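Local coordinates for protein 7beta-hydroxysteroid dehydrogenase (Collinsella aerofaciens, PDB 5FYD) that catalyses the NADPH-dependent reduction of the 7-oxo group of 7-oxolithocholate to give ursodeoxycholate, and works as a homodimer of the short-chain dehydrogenase/reductase family, at residues 117-122 against 161-166; 136-141 against 179-184. One frame throughout, in Å; residues are numbered along the deposited sequence.

Contact 1: 117-122 against 161-166; sequences VTFLKC and AFILKM
Phe119 reaches across from its helix and lays one face of its ring against Ile163, and this CH-pi contact is the centre of the pairing. Ile163 CG1 stands almost exactly over the middle of the ring, 3.7 Å from the Phe119 centroid and only 5° off the normal. The CG2 branch of the same isoleucine spreads over the far end of the ring, 3.9 Å from Phe119 CE1. With CG anti to the backbone N (chi1 162°), the phenylalanine side chain extends across the gap between the helices.

The remaining contacts are apolar. Phe162 presents its own edge to Phe119, CD1 lying 4.0 Å from Phe119 CE2, while Met166 CB sits near the plane of the Phe119 ring. Next to Phe119 in the chain, Leu120 crosses Met166 at about a right angle: Leu120 CD1 fits into the bend of the methionine, 3.8 Å from Met166 CG and 4.0 Å from Met166 CE. The bend at chi2 brings SD and CE round to the same Leu120 methyl that CG already touches. Cutting Phe119 back to an alanine is likely to leave Ile163 CG1 facing a gap and to take from Phe162 and Met166 CB the ring they pack on.

No hydrogen bond joins the two segments. Their axes run nearly parallel, 21° apart, and come no closer than 10.8 Å, a spacing bridged by side chains. Tyr90 adds an edge-to-face partner to Phe119. Helices 105-132 and 154-173 both lie on one side of the parallel sheet, next to each other, as in the Rossmann-type fold of short-chain dehydrogenases; helix 154-173 also carries Tyr156, inferred to be the proton acceptor, and Lys160.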
loop_
_atom_site.group_PDB
_atom_site.type_symbol
_atom_site.label_atom_id
_atom_site.label_comp_id
_atom_site.label_asym_id
_atom_site.label_seq_id
_atom_site.Cartn_x
_atom_site.Cartn_y
_atom_site.Cartn_z
ATOM N N VAL A 117 -6.413 22.788 -0.572
ATOM C CA VAL A 117 -5.775 24.092 -0.719
ATOM C C VAL A 117 -4.811 24.187 -1.904
ATOM O O VAL A 117 -4.956 25.090 -2.755
ATOM C CB VAL A 117 -5.091 24.549 0.582
ATOM C CG1 VAL A 117 -4.346 25.865 0.387
ATOM C CG2 VAL A 117 -6.115 24.624 1.717
ATOM N N THR A 118 -3.807 23.310 -1.949
ATOM C CA THR A 118 -2.901 23.277 -3.093
ATOM C C THR A 118 -3.662 22.985 -4.368
ATOM O O THR A 118 -3.420 23.612 -5.381
ATOM C CB THR A 118 -1.763 22.266 -2.917
ATOM O OG1 THR A 118 -1.055 22.564 -1.696
ATOM C CG2 THR A 118 -0.801 22.317 -4.111
ATOM N N PHE A 119 -4.607 22.054 -4.288
ATOM C CA PHE A 119 -5.523 21.778 -5.392
ATOM C C PHE A 119 -6.167 23.059 -5.930
ATOM O O PHE A 119 -6.024 23.369 -7.119
ATOM C CB PHE A 119 -6.616 20.805 -4.974
ATOM C CG PHE A 119 -7.794 20.826 -5.887
ATOM C CD1 PHE A 119 -7.671 20.380 -7.208
ATOM C CD2 PHE A 119 -9.009 21.343 -5.477
ATOM C CE1 PHE A 119 -8.746 20.410 -8.061
ATOM C CE2 PHE A 119 -10.093 21.370 -6.343
ATOM C CZ PHE A 119 -9.961 20.911 -7.644
ATOM N N LEU A 120 -6.857 23.790 -5.057
ATOM C CA LEU A 120 -7.600 24.957 -5.516
ATOM C C LEU A 120 -6.684 26.104 -5.964
ATOM O O LEU A 120 -7.026 26.795 -6.904
ATOM C CB LEU A 120 -8.600 25.451 -4.474
ATOM C CG LEU A 120 -9.676 26.380 -5.072
ATOM C CD1 LEU A 120 -10.580 25.699 -6.105
ATOM C CD2 LEU A 120 -10.540 26.960 -3.963
ATOM N N LYS A 121 -5.559 26.317 -5.283
ATOM C CA LYS A 121 -4.603 27.338 -5.712
ATOM C C LYS A 121 -4.174 27.073 -7.146
ATOM O O LYS A 121 -4.178 27.983 -7.981
ATOM C CB LYS A 121 -3.369 27.368 -4.793
ATOM C CG LYS A 121 -3.623 28.024 -3.444
ATOM C CD LYS A 121 -2.337 28.082 -2.632
ATOM C CE LYS A 121 -2.482 29.014 -1.443
ATOM N NZ LYS A 121 -1.143 29.174 -0.798
ATOM N N CYS A 122 -3.826 25.816 -7.425
ATOM C CA CYS A 122 -3.383 25.447 -8.758
ATOM C C CYS A 122 -4.519 25.594 -9.745
ATOM O O CYS A 122 -4.337 26.175 -10.810
ATOM C CB CYS A 122 -2.812 24.034 -8.777
ATOM S SG CYS A 122 -1.224 23.908 -7.942
ATOM N N ALA A 161 -14.223 14.537 -2.775
ATOM C CA ALA A 161 -15.523 15.143 -3.108
ATOM C C ALA A 161 -15.396 16.637 -3.396
ATOM O O ALA A 161 -16.103 17.193 -4.256
ATOM C CB ALA A 161 -16.526 14.898 -2.006
ATOM N N PHE A 162 -14.526 17.314 -2.652
ATOM C CA PHE A 162 -14.250 18.733 -2.931
ATOM C C PHE A 162 -13.729 18.889 -4.363
ATOM O O PHE A 162 -14.222 19.714 -5.158
ATOM C CB PHE A 162 -13.236 19.279 -1.929
ATOM C CG PHE A 162 -13.019 20.751 -2.039
ATOM C CD1 PHE A 162 -12.126 21.272 -2.953
ATOM C CD2 PHE A 162 -13.751 21.620 -1.233
ATOM C CE1 PHE A 162 -11.933 22.635 -3.053
ATOM C CE2 PHE A 162 -13.571 22.967 -1.326
ATOM C CZ PHE A 162 -12.652 23.484 -2.223
ATOM N N ILE A 163 -12.744 18.064 -4.716
ATOM C CA ILE A 163 -12.167 18.102 -6.066
ATOM C C ILE A 163 -13.247 17.787 -7.107
ATOM O O ILE A 163 -13.346 18.467 -8.130
ATOM C CB ILE A 163 -10.987 17.115 -6.208
ATOM C CG1 ILE A 163 -9.814 17.589 -5.336
ATOM C CG2 ILE A 163 -10.589 16.939 -7.669
ATOM C CD1 ILE A 163 -8.684 16.601 -5.183
ATOM N N LEU A 164 -14.061 16.766 -6.828
ATOM C CA LEU A 164 -15.124 16.364 -7.754
ATOM C C LEU A 164 -16.090 17.532 -8.006
ATOM O O LEU A 164 -16.300 17.965 -9.149
ATOM C CB LEU A 164 -15.887 15.176 -7.191
ATOM C CG LEU A 164 -17.102 14.681 -7.967
ATOM C CD1 LEU A 164 -16.810 14.232 -9.392
ATOM C CD2 LEU A 164 -17.730 13.566 -7.160
ATOM N N LYS A 165 -16.678 18.025 -6.940
ATOM C CA LYS A 165 -17.711 19.049 -7.085
ATOM C C LYS A 165 -17.174 20.387 -7.604
ATOM O O LYS A 165 -17.862 21.070 -8.385
ATOM C CB LYS A 165 -18.509 19.223 -5.796
ATOM C CG LYS A 165 -19.283 17.983 -5.353
ATOM C CD LYS A 165 -20.374 17.560 -6.318
ATOM C CE LYS A 165 -20.601 16.055 -6.292
ATOM N NZ LYS A 165 -21.450 15.650 -7.408
ATOM N N MET A 166 -15.963 20.773 -7.194
ATOM C CA MET A 166 -15.355 21.983 -7.729
ATOM C C MET A 166 -15.136 21.834 -9.226
ATOM O O MET A 166 -15.404 22.745 -9.994
ATOM C CB MET A 166 -14.022 22.303 -7.045
ATOM C CG MET A 166 -13.480 23.686 -7.431
ATOM S SD MET A 166 -14.523 24.957 -6.657
ATOM C CE MET A 166 -14.169 26.394 -7.642
#

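Contact 2: 136-141 against 179-184; sequences GAVINV and VDVEVI
Gly136 to Val141 pair in register with Val179 to Ile184 as parallel strands, their axes 4.6 Å apart, through five backbone hydrogen bonds that run from Asp180 N to Gly136 O (2.9 Å) through to Ile184 N to Asn140 O (3.0 Å). Each of Val138 and Asn140 gives its N-H to one residue of the partner strand and its carbonyl to another two places on, while CA-H...O contacts fill in between.

Side chains alternate between the two faces. On the face with Asn140 and Val183, Val138 and Val181 lie side by side, Val181 CG2 4.0 Å from Val138 CB. On the other, Ile184 CG2 touches Ile139 CG2 at 3.8 Å and Val141 CG2 at 4.2 Å; chi1 of -177° sends CG1 of Ile184 the other way and turns this methyl toward both neighbours. The buried Asn140 amide is held at both ends, OD1 by Tyr90 N and ND2 by Thr167 OG1, which fixes its rotation, and Asp180 OD2 bonds to Tyr7 OH.

These neighbouring strands of the Rossmann-type sheet are joined by a beta-alpha-beta crossover through helix 154-173. Strand 85-90 flanks 136-143 on its other edge, and a Val183-Leu229 backbone hydrogen bond ties 179-186 to strand 230-232. Helix 105-132 covers Val138 with Phe123 and Phe130, helix 154-173 covers Val181 and Val183, and Leu225 lies against the face of Ala137, Ile139, Asp180 and Glu182.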
loop_
_atom_site.group_PDB
_atom_site.type_symbol
_atom_site.label_atom_id
_atom_site.label_comp_id
_atom_site.label_asym_id
_atom_site.label_seq_id
_atom_site.Cartn_x
_atom_site.Cartn_y
_atom_site.Cartn_z
ATOM N N GLY A 136 -7.178 25.979 -23.411
ATOM C CA GLY A 136 -6.547 25.110 -22.425
ATOM C C GLY A 136 -7.385 23.936 -22.008
ATOM O O GLY A 136 -8.545 23.821 -22.380
ATOM N N ALA A 137 -6.802 23.069 -21.192
ATOM C CA ALA A 137 -7.543 21.923 -20.692
ATOM C C ALA A 137 -7.133 21.552 -19.295
ATOM O O ALA A 137 -5.960 21.681 -18.930
ATOM C CB ALA A 137 -7.350 20.755 -21.617
ATOM N N VAL A 138 -8.099 21.105 -18.501
ATOM C CA VAL A 138 -7.835 20.604 -17.171
ATOM C C VAL A 138 -8.541 19.267 -17.028
ATOM O O VAL A 138 -9.729 19.163 -17.346
ATOM C CB VAL A 138 -8.377 21.537 -16.075
ATOM C CG1 VAL A 138 -8.111 20.943 -14.673
ATOM C CG2 VAL A 138 -7.761 22.918 -16.200
ATOM N N ILE A 139 -7.824 18.256 -16.552
ATOM C CA ILE A 139 -8.454 16.999 -16.108
ATOM C C ILE A 139 -8.010 16.769 -14.695
ATOM O O ILE A 139 -6.844 16.525 -14.459
ATOM C CB ILE A 139 -8.054 15.784 -16.977
ATOM C CG1 ILE A 139 -8.501 15.995 -18.428
ATOM C CG2 ILE A 139 -8.645 14.487 -16.391
ATOM C CD1 ILE A 139 -7.969 14.935 -19.382
ATOM N N ASN A 140 -8.929 16.870 -13.749
ATOM C CA ASN A 140 -8.602 16.593 -12.369
ATOM C C ASN A 140 -9.082 15.204 -11.993
ATOM O O ASN A 140 -10.051 14.692 -12.541
ATOM C CB ASN A 140 -9.195 17.635 -11.435
ATOM C CG ASN A 140 -8.597 18.990 -11.638
ATOM O OD1 ASN A 140 -7.401 19.126 -11.907
ATOM N ND2 ASN A 140 -9.425 20.024 -11.510
ATOM N N VAL A 141 -8.382 14.595 -11.048
ATOM C CA VAL A 141 -8.636 13.217 -10.652
ATOM C C VAL A 141 -9.350 13.166 -9.309
ATOM O O VAL A 141 -8.873 13.714 -8.310
ATOM C CB VAL A 141 -7.311 12.450 -10.607
ATOM C CG1 VAL A 141 -7.530 11.005 -10.166
ATOM C CG2 VAL A 141 -6.649 12.523 -11.968
ATOM N N VAL A 179 -11.760 26.564 -23.247
ATOM C CA VAL A 179 -11.128 25.766 -22.210
ATOM C C VAL A 179 -11.992 24.527 -21.978
ATOM O O VAL A 179 -13.207 24.649 -21.826
ATOM C CB VAL A 179 -10.977 26.570 -20.913
ATOM C CG1 VAL A 179 -10.148 25.824 -19.894
ATOM C CG2 VAL A 179 -10.345 27.931 -21.201
ATOM N N ASP A 180 -11.381 23.350 -21.989
ATOM C CA ASP A 180 -12.080 22.073 -21.762
ATOM C C ASP A 180 -11.682 21.516 -20.396
ATOM O O ASP A 180 -10.514 21.291 -20.142
ATOM C CB ASP A 180 -11.735 21.050 -22.836
ATOM C CG ASP A 180 -12.249 21.438 -24.216
ATOM O OD1 ASP A 180 -13.300 22.112 -24.309
ATOM O OD2 ASP A 180 -11.578 21.078 -25.211
ATOM N N VAL A 181 -12.663 21.296 -19.527
ATOM C CA VAL A 181 -12.413 20.829 -18.183
ATOM C C VAL A 181 -13.217 19.572 -17.940
ATOM O O VAL A 181 -14.354 19.468 -18.376
ATOM C CB VAL A 181 -12.726 21.932 -17.141
ATOM C CG1 VAL A 181 -12.634 21.426 -15.691
ATOM C CG2 VAL A 181 -11.784 23.094 -17.347
ATOM N N GLU A 182 -12.607 18.617 -17.265
ATOM C CA GLU A 182 -13.217 17.333 -16.938
ATOM C C GLU A 182 -12.707 16.865 -15.591
ATOM O O GLU A 182 -11.563 17.131 -15.234
ATOM C CB GLU A 182 -12.866 16.302 -18.000
ATOM C CG GLU A 182 -13.545 14.939 -17.871
ATOM C CD GLU A 182 -12.843 13.888 -18.714
ATOM O OE1 GLU A 182 -12.388 14.216 -19.842
ATOM O OE2 GLU A 182 -12.697 12.756 -18.222
ATOM N N VAL A 183 -13.566 16.202 -14.846
ATOM C CA VAL A 183 -13.115 15.377 -13.723
ATOM C C VAL A 183 -13.310 13.911 -14.049
ATOM O O VAL A 183 -14.371 13.502 -14.531
ATOM C CB VAL A 183 -13.761 15.762 -12.378
ATOM C CG1 VAL A 183 -15.283 15.875 -12.439
ATOM C CG2 VAL A 183 -13.324 14.804 -11.256
ATOM N N ILE A 184 -12.274 13.121 -13.782
ATOM C CA ILE A 184 -12.340 11.674 -13.938
ATOM C C ILE A 184 -12.242 11.077 -12.539
ATOM O O ILE A 184 -11.285 11.348 -11.815
ATOM C CB ILE A 184 -11.270 11.110 -14.891
ATOM C CG1 ILE A 184 -11.467 9.590 -15.055
ATOM C CG2 ILE A 184 -9.834 11.403 -14.450
ATOM C CD1 ILE A 184 -11.975 9.174 -16.396
#

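The segments of contact 1 and contact 2 alternate along the chain: helix 105-132 leads into strand 136-143, and helix 154-173 into strand 179-186; the helix pair packs over the strand pair, centres about 12 Å apart. Phe119 CE1 lies 3.5 Å from Asn140 ND2, Ile163 CG2 3.7 Å from Val141 O, and Leu164 CD1 3.8 Å from Val183 CG1. The layers also meet at the active site. Lys160, which probably lowers the pKa of Tyr156 as in related enzymes, is hydrogen-bonded through NZ to Val141 O, and its side chain is about 4 Å from that of Ile163. Val141 also comes about 4 Å, side chain to side chain, from the NADP(+)-binding Val20.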